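Local atomic coordinates of endo-arabinase (Bacteroides thetaiotaomicron, PDB entry 5C0P), a protein that probably hydrolyses O-glycosidic bonds in the breakdown of L-arabinan, as a magnesium-binding member of glycosyl hydrolase family 43. Residues Asp84-Phe95 against Leu135-Lys143. Sequence-based numbering, arbitrary orientation.
Sequences DVYEYEGRYYLF and LDGSLYIDK. With MG (magnesium ion), chain C.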
ATOM      1  N   ASP A  84      -1.107   3.031  -4.947  1.00  9.19           N
ATOM      2  CA  ASP A  84      -1.825   1.771  -5.128  1.00  8.29           C
ATOM      3  C   ASP A  84      -2.904   2.067  -6.161  1.00 11.37           C
ATOM      4  O   ASP A  84      -3.420   3.193  -6.207  1.00 10.37           O
ATOM      5  CB  ASP A  84      -2.584   1.373  -3.860  1.00 10.67           C
ATOM      6  CG  ASP A  84      -1.697   0.893  -2.719  1.00 11.37           C
ATOM      7  OD1 ASP A  84      -0.449   0.934  -2.797  1.00  9.96           O
ATOM      8  OD2 ASP A  84      -2.305   0.462  -1.713  1.00 10.95           O
ATOM      9  N   VAL A  85      -3.293   1.079  -6.965  1.00  9.93           N
ATOM     10  CA  VAL A  85      -4.419   1.278  -7.878  1.00  8.85           C
ATOM     11  C   VAL A  85      -5.389   0.111  -7.789  1.00 11.01           C
ATOM     12  O   VAL A  85      -4.981  -1.053  -7.890  1.00 12.67           O
ATOM     13  CB  VAL A  85      -3.961   1.482  -9.356  1.00 11.44           C
ATOM     14  CG1 VAL A  85      -5.169   1.625 -10.280  1.00 11.54           C
ATOM     15  CG2 VAL A  85      -3.086   2.717  -9.465  1.00 11.10           C
ATOM     16  N   TYR A  86      -6.665   0.432  -7.608  1.00  9.97           N
ATOM     17  CA  TYR A  86      -7.699  -0.571  -7.428  1.00  9.51           C
ATOM     18  C   TYR A  86      -8.765  -0.467  -8.496  1.00 12.11           C
ATOM     19  O   TYR A  86      -9.192   0.633  -8.849  1.00 14.19           O
ATOM     20  CB  TYR A  86      -8.375  -0.388  -6.069  1.00 10.65           C
ATOM     21  CG  TYR A  86      -7.404  -0.444  -4.923  1.00  9.23           C
ATOM     22  CD1 TYR A  86      -7.063  -1.660  -4.340  1.00  9.62           C
ATOM     23  CD2 TYR A  86      -6.810   0.713  -4.431  1.00  9.93           C
ATOM     24  CE1 TYR A  86      -6.172  -1.726  -3.275  1.00 10.50           C
ATOM     25  CE2 TYR A  86      -5.916   0.655  -3.375  1.00  9.71           C
ATOM     26  CZ  TYR A  86      -5.599  -0.568  -2.809  1.00 11.80           C
ATOM     27  OH  TYR A  86      -4.705  -0.632  -1.753  1.00 11.58           O
ATOM     28  N   GLU A  87      -9.225  -1.614  -8.984  1.00 12.15           N
ATOM     29  CA  GLU A  87     -10.435  -1.627  -9.791  1.00 10.86           C
ATOM     30  C   GLU A  87     -11.613  -1.722  -8.833  1.00 13.59           C
ATOM     31  O   GLU A  87     -11.644  -2.576  -7.943  1.00 14.42           O
ATOM     32  CB  GLU A  87     -10.446  -2.819 -10.752  1.00 12.45           C
ATOM     33  CG  GLU A  87     -11.514  -2.748 -11.855  1.00 14.25           C
ATOM     34  CD  GLU A  87     -12.908  -3.170 -11.411  1.00 22.65           C
ATOM     35  OE1 GLU A  87     -13.050  -3.858 -10.377  1.00 23.30           O
ATOM     36  OE2 GLU A  87     -13.877  -2.819 -12.117  1.00 26.82           O
ATOM     37  N   TYR A  88     -12.594  -0.850  -9.014  1.00 10.41           N
ATOM     38  CA  TYR A  88     -13.742  -0.820  -8.119  1.00 10.74           C
ATOM     39  C   TYR A  88     -14.983  -0.369  -8.862  1.00 15.96           C
ATOM     40  O   TYR A  88     -15.054   0.765  -9.340  1.00 15.10           O
ATOM     41  CB  TYR A  88     -13.445   0.104  -6.929  1.00 11.89           C
ATOM     42  CG  TYR A  88     -14.589   0.293  -5.954  1.00 13.09           C
ATOM     43  CD1 TYR A  88     -14.846  -0.640  -4.952  1.00 15.23           C
ATOM     44  CD2 TYR A  88     -15.404   1.418  -6.018  1.00 14.09           C
ATOM     45  CE1 TYR A  88     -15.881  -0.458  -4.048  1.00 14.89           C
ATOM     46  CE2 TYR A  88     -16.435   1.604  -5.126  1.00 14.64           C
ATOM     47  CZ  TYR A  88     -16.677   0.668  -4.139  1.00 14.67           C
ATOM     48  OH  TYR A  88     -17.712   0.874  -3.253  1.00 17.20           O
ATOM     49  N   GLU A  89     -15.959  -1.272  -8.961  1.00 17.98           N
ATOM     50  CA  GLU A  89     -17.225  -1.002  -9.637  1.00 19.50           C
ATOM     51  C   GLU A  89     -17.054  -0.378 -11.027  1.00 18.97           C
ATOM     52  O   GLU A  89     -17.758   0.563 -11.391  1.00 22.80           O
ATOM     53  CB  GLU A  89     -18.133  -0.149  -8.749  1.00 19.86           C
ATOM     54  CG  GLU A  89     -18.340  -0.761  -7.368  1.00 24.65           C
ATOM     55  CD  GLU A  89     -19.563  -0.220  -6.660  1.00 40.00           C
ATOM     56  OE1 GLU A  89     -20.197  -0.991  -5.906  1.00 46.47           O
ATOM     57  OE2 GLU A  89     -19.888   0.973  -6.850  1.00 43.55           O
ATOM     58  N   GLY A  90     -16.110  -0.905 -11.796  1.00 17.95           N
ATOM     59  CA  GLY A  90     -15.997  -0.524 -13.190  1.00 17.71           C
ATOM     60  C   GLY A  90     -15.052   0.621 -13.479  1.00 19.52           C
ATOM     61  O   GLY A  90     -14.807   0.944 -14.645  1.00 21.57           O
ATOM     62  N   ARG A  91     -14.522   1.246 -12.431  1.00 14.15           N
ATOM     63  CA  ARG A  91     -13.529   2.302 -12.616  1.00 12.49           C
ATOM     64  C   ARG A  91     -12.251   1.981 -11.848  1.00 14.78           C
ATOM     65  O   ARG A  91     -12.163   0.961 -11.154  1.00 12.55           O
ATOM     66  CB  ARG A  91     -14.094   3.672 -12.204  1.00 14.00           C
ATOM     67  CG  ARG A  91     -15.368   4.053 -12.949  1.00 19.62           C
ATOM     68  CD  ARG A  91     -15.712   5.522 -12.752  1.00 19.88           C
ATOM     69  NE  ARG A  91     -14.767   6.370 -13.479  1.00 34.76           N
ATOM     70  CZ  ARG A  91     -14.705   7.695 -13.383  1.00 36.94           C
ATOM     71  NH1 ARG A  91     -15.531   8.347 -12.572  1.00 31.45           N
ATOM     72  NH2 ARG A  91     -13.800   8.366 -14.089  1.00 30.54           N
ATOM     73  N   TYR A  92     -11.251   2.847 -11.981  1.00 11.26           N
ATOM     74  CA  TYR A  92      -9.955   2.596 -11.364  1.00 11.79           C
ATOM     75  C   TYR A  92      -9.604   3.734 -10.439  1.00 10.33           C
ATOM     76  O   TYR A  92      -9.797   4.895 -10.785  1.00 11.36           O
ATOM     77  CB  TYR A  92      -8.884   2.401 -12.446  1.00 11.87           C
ATOM     78  CG  TYR A  92      -9.240   1.219 -13.307  1.00 12.14           C
ATOM     79  CD1 TYR A  92     -10.103   1.356 -14.387  1.00 11.58           C
ATOM     80  CD2 TYR A  92      -8.756  -0.046 -13.002  1.00 10.62           C
ATOM     81  CE1 TYR A  92     -10.459   0.267 -15.153  1.00 10.52           C
ATOM     82  CE2 TYR A  92      -9.105  -1.141 -13.766  1.00 12.44           C
ATOM     83  CZ  TYR A  92      -9.961  -0.975 -14.833  1.00 11.41           C
ATOM     84  OH  TYR A  92     -10.314  -2.063 -15.590  1.00 15.56           O
ATOM     85  N   TYR A  93      -9.094   3.389  -9.261  1.00  9.88           N
ATOM     86  CA  TYR A  93      -8.843   4.374  -8.207  1.00 10.40           C
ATOM     87  C   TYR A  93      -7.406   4.309  -7.731  1.00 10.55           C
ATOM     88  O   TYR A  93      -6.920   3.267  -7.284  1.00 10.59           O
ATOM     89  CB  TYR A  93      -9.801   4.176  -7.031  1.00  9.09           C
ATOM     90  CG  TYR A  93     -11.240   4.420  -7.410  1.00  9.76           C
ATOM     91  CD1 TYR A  93     -11.989   3.425  -8.038  1.00 11.52           C
ATOM     92  CD2 TYR A  93     -11.854   5.642  -7.162  1.00 10.13           C
ATOM     93  CE1 TYR A  93     -13.314   3.643  -8.400  1.00 11.06           C
ATOM     94  CE2 TYR A  93     -13.164   5.866  -7.522  1.00 12.65           C
ATOM     95  CZ  TYR A  93     -13.891   4.862  -8.139  1.00 12.28           C
ATOM     96  OH  TYR A  93     -15.203   5.069  -8.502  1.00 13.02           O
ATOM     97  N   LEU A  94      -6.738   5.446  -7.836  1.00  9.26           N
ATOM     98  CA  LEU A  94      -5.358   5.617  -7.407  1.00  8.18           C
ATOM     99  C   LEU A  94      -5.350   6.203  -5.996  1.00  9.90           C
ATOM    100  O   LEU A  94      -5.967   7.249  -5.745  1.00 10.28           O
ATOM    101  CB  LEU A  94      -4.659   6.585  -8.375  1.00 11.15           C
ATOM    102  CG  LEU A  94      -3.281   7.138  -8.018  1.00  9.19           C
ATOM    103  CD1 LEU A  94      -2.267   6.007  -8.076  1.00  9.78           C
ATOM    104  CD2 LEU A  94      -2.885   8.253  -8.977  1.00 11.40           C
ATOM    105  N   PHE A  95      -4.683   5.512  -5.078  1.00  9.80           N
ATOM    106  CA  PHE A  95      -4.500   5.971  -3.703  1.00  8.71           C
ATOM    107  C   PHE A  95      -3.017   6.346  -3.559  1.00  9.91           C
ATOM    108  O   PHE A  95      -2.143   5.470  -3.620  1.00 10.58           O
ATOM    109  CB  PHE A  95      -4.802   4.831  -2.717  1.00  8.87           C
ATOM    110  CG  PHE A  95      -6.271   4.548  -2.501  1.00  9.84           C
ATOM    111  CD1 PHE A  95      -7.123   4.263  -3.565  1.00 11.78           C
ATOM    112  CD2 PHE A  95      -6.788   4.500  -1.210  1.00 11.21           C
ATOM    113  CE1 PHE A  95      -8.481   3.990  -3.338  1.00 11.33           C
ATOM    114  CE2 PHE A  95      -8.126   4.210  -0.975  1.00  8.98           C
ATOM    115  CZ  PHE A  95      -8.981   3.963  -2.040  1.00  9.16           C
ATOM    116  N   LEU A 135      -0.251   8.387   5.994  1.00 10.67           N
ATOM    117  CA  LEU A 135       0.301   7.871   4.751  1.00 10.42           C
ATOM    118  C   LEU A 135      -0.127   6.445   4.479  1.00 10.66           C
ATOM    119  O   LEU A 135      -0.693   5.770   5.349  1.00 10.18           O
ATOM    120  CB  LEU A 135       1.832   7.986   4.730  1.00 13.23           C
ATOM    121  CG  LEU A 135       2.695   7.453   5.874  1.00 20.05           C
ATOM    122  CD1 LEU A 135       2.858   5.942   5.841  1.00 21.38           C
ATOM    123  CD2 LEU A 135       4.065   8.118   5.831  1.00 22.76           C
ATOM    124  N   ASP A 136       0.138   6.009   3.250  1.00 10.11           N
ATOM    125  CA  ASP A 136      -0.052   4.625   2.828  1.00 10.50           C
ATOM    126  C   ASP A 136      -1.503   4.168   2.917  1.00  9.38           C
ATOM    127  O   ASP A 136      -1.769   3.015   3.231  1.00 12.34           O
ATOM    128  CB  ASP A 136       0.881   3.668   3.608  1.00  9.98           C
ATOM    129  CG  ASP A 136       2.347   3.824   3.231  1.00 14.75           C
ATOM    130  OD1 ASP A 136       2.667   4.622   2.315  1.00 13.94           O
ATOM    131  OD2 ASP A 136       3.191   3.144   3.851  1.00 12.63           O
ATOM    132  N   GLY A 137      -2.446   5.072   2.647  1.00  8.87           N
ATOM    133  CA  GLY A 137      -3.847   4.690   2.604  1.00 11.45           C
ATOM    134  C   GLY A 137      -4.112   3.630   1.551  1.00 11.81           C
ATOM    135  O   GLY A 137      -3.770   3.801   0.366  1.00 11.66           O
ATOM    136  N   SER A 138      -4.724   2.528   1.978  1.00 10.29           N
ATOM    137  CA  SER A 138      -5.031   1.423   1.077  1.00 10.16           C
ATOM    138  C   SER A 138      -6.504   1.047   1.151  1.00  8.91           C
ATOM    139  O   SER A 138      -7.239   1.518   2.028  1.00  8.95           O
ATOM    140  CB  SER A 138      -4.159   0.211   1.403  1.00 11.24           C
ATOM    141  OG  SER A 138      -4.487  -0.328   2.672  1.00 12.76           O
ATOM    142  N   LEU A 139      -6.934   0.193   0.225  1.00  8.50           N
ATOM    143  CA  LEU A 139      -8.337  -0.197   0.120  1.00 10.09           C
ATOM    144  C   LEU A 139      -8.468  -1.689   0.380  1.00 13.50           C
ATOM    145  O   LEU A 139      -7.742  -2.503  -0.197  1.00 12.99           O
ATOM    146  CB  LEU A 139      -8.863   0.135  -1.279  1.00 10.08           C
ATOM    147  CG  LEU A 139     -10.320  -0.207  -1.593  1.00 11.17           C
ATOM    148  CD1 LEU A 139     -11.264   0.656  -0.789  1.00 12.07           C
ATOM    149  CD2 LEU A 139     -10.587  -0.037  -3.079  1.00 10.79           C
ATOM    150  N   TYR A 140      -9.364  -2.033   1.296  1.00  8.88           N
ATOM    151  CA  TYR A 140      -9.768  -3.416   1.524  1.00  9.23           C
ATOM    152  C   TYR A 140     -11.266  -3.537   1.255  1.00 10.48           C
ATOM    153  O   TYR A 140     -12.061  -2.744   1.765  1.00 11.56           O
ATOM    154  CB  TYR A 140      -9.443  -3.859   2.960  1.00 11.35           C
ATOM    155  CG  TYR A 140     -10.085  -5.185   3.308  1.00  9.29           C
ATOM    156  CD1 TYR A 140      -9.682  -6.361   2.676  1.00 10.42           C
ATOM    157  CD2 TYR A 140     -11.124  -5.267   4.236  1.00 10.24           C
ATOM    158  CE1 TYR A 140     -10.283  -7.576   2.961  1.00 11.46           C
ATOM    159  CE2 TYR A 140     -11.730  -6.489   4.534  1.00  9.63           C
ATOM    160  CZ  TYR A 140     -11.310  -7.635   3.888  1.00 11.83           C
ATOM    161  OH  TYR A 140     -11.904  -8.840   4.167  1.00 13.75           O
ATOM    162  N   ILE A 141     -11.652  -4.525   0.448  1.00 10.15           N
ATOM    163  CA  ILE A 141     -13.062  -4.800   0.184  1.00  9.86           C
ATOM    164  C   ILE A 141     -13.473  -6.000   1.017  1.00  9.97           C
ATOM    165  O   ILE A 141     -12.928  -7.106   0.859  1.00 13.07           O
ATOM    166  CB  ILE A 141     -13.332  -5.079  -1.313  1.00 10.25           C
ATOM    167  CG1 ILE A 141     -12.819  -3.913  -2.173  1.00 12.78           C
ATOM    168  CG2 ILE A 141     -14.816  -5.378  -1.549  1.00 12.36           C
ATOM    169  CD1 ILE A 141     -13.492  -2.564  -1.876  1.00 13.06           C
ATOM    170  N   ASP A 142     -14.434  -5.796   1.913  1.00 11.30           N
ATOM    171  CA  ASP A 142     -14.796  -6.853   2.844  1.00 12.01           C
ATOM    172  C   ASP A 142     -15.703  -7.915   2.216  1.00 15.30           C
ATOM    173  O   ASP A 142     -16.033  -7.836   1.026  1.00 15.36           O
ATOM    174  CB  ASP A 142     -15.341  -6.282   4.172  1.00 14.48           C
ATOM    175  CG  ASP A 142     -16.718  -5.642   4.045  1.00 18.08           C
ATOM    176  OD1 ASP A 142     -17.481  -5.981   3.119  1.00 14.83           O
ATOM    177  OD2 ASP A 142     -17.059  -4.810   4.919  1.00 15.70           O
ATOM    178  N   LYS A 143     -16.091  -8.908   3.006  1.00 16.94           N
ATOM    179  CA  LYS A 143     -16.869 -10.031   2.486  1.00 23.02           C
ATOM    180  C   LYS A 143     -18.197  -9.623   1.827  1.00 23.33           C
ATOM    181  O   LYS A 143     -18.684 -10.305   0.923  1.00 26.67           O
ATOM    182  CB  LYS A 143     -17.128 -11.047   3.598  1.00 25.57           C
ATOM    183  CG  LYS A 143     -17.772 -12.325   3.099  1.00 32.47           C
ATOM    184  CD  LYS A 143     -18.508 -13.061   4.202  1.00 41.31           C
ATOM    185  CE  LYS A 143     -19.605 -13.947   3.622  1.00 43.88           C
ATOM    186  NZ  LYS A 143     -19.901 -15.115   4.493  1.00 42.35           N
TER
HETATM  187 MG    MG C 402       1.110   0.575  -1.400  1.00  6.93          MG
HETATM  188  O   HOH W   1      -0.339   0.015   0.013  1.00 11.36           O
HETATM  189  O   HOH W   2      -1.472   4.132  -0.995  1.00 12.17           O
HETATM  190  O   HOH W   3       1.255  -1.511  -1.741  1.00 11.70           O
HETATM  191  O   HOH W   4       2.303   1.134  -3.042  1.00 10.51           O
HETATM  192  O   HOH W   5       0.780   2.550  -0.700  1.00 10.38           O
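Tyr-86 OH is gripped from both segments: the backbone N of Leu-139 donates to it over 3.1 Å in a nearly straight bond (N-H...O 168°), while the hydroxyl gives its own proton to Asp-84 OD2 in a short bond (2.6 Å) that counts as weak. One face of the Tyr-86 ring lies over Leu-139. CB of the leucine stands 3.6 Å from the ring centroid and only 8° off the normal, a CH-pi contact, and CD2 continues along the same side to reach Tyr-86 CG at 3.7 Å; it gets there because CG of Leu-139 is anti to the backbone N. Phe-95 turns one ring face to Tyr-86 CE2, with CZ 3.9 Å from Leu-139 CB and CB against Gly-137 O, and water 2 sits within hydrogen-bonding distance of both Phe-95 O and Gly-137 O. Further out, Ile-141 CD1 meets Tyr-88 CE1 obliquely at 3.9 Å; the hydroxyl of Tyr-88 is hydrogen-bonded to Lys-170 O. With an alanine at Tyr-86, the amide of Leu-139 would probably lose its acceptor and a gap would open over the leucine, while Asp-84 OD2 would lose one of its ties. Strands 84-88 and 135-141 run at 22° with axes 7.9 Å apart and share no backbone bond, as expected of inner strands from successive blades of the family 43 beta-propeller. Asp-84 OD1 binds magnesium at 2.1 Å, with His-261 and four waters completing the shell, and water 1 of that shell donates to OD2. The carboxylate is therefore held at both oxygens, and the hydroxyl links the interblade packing to the central metal site.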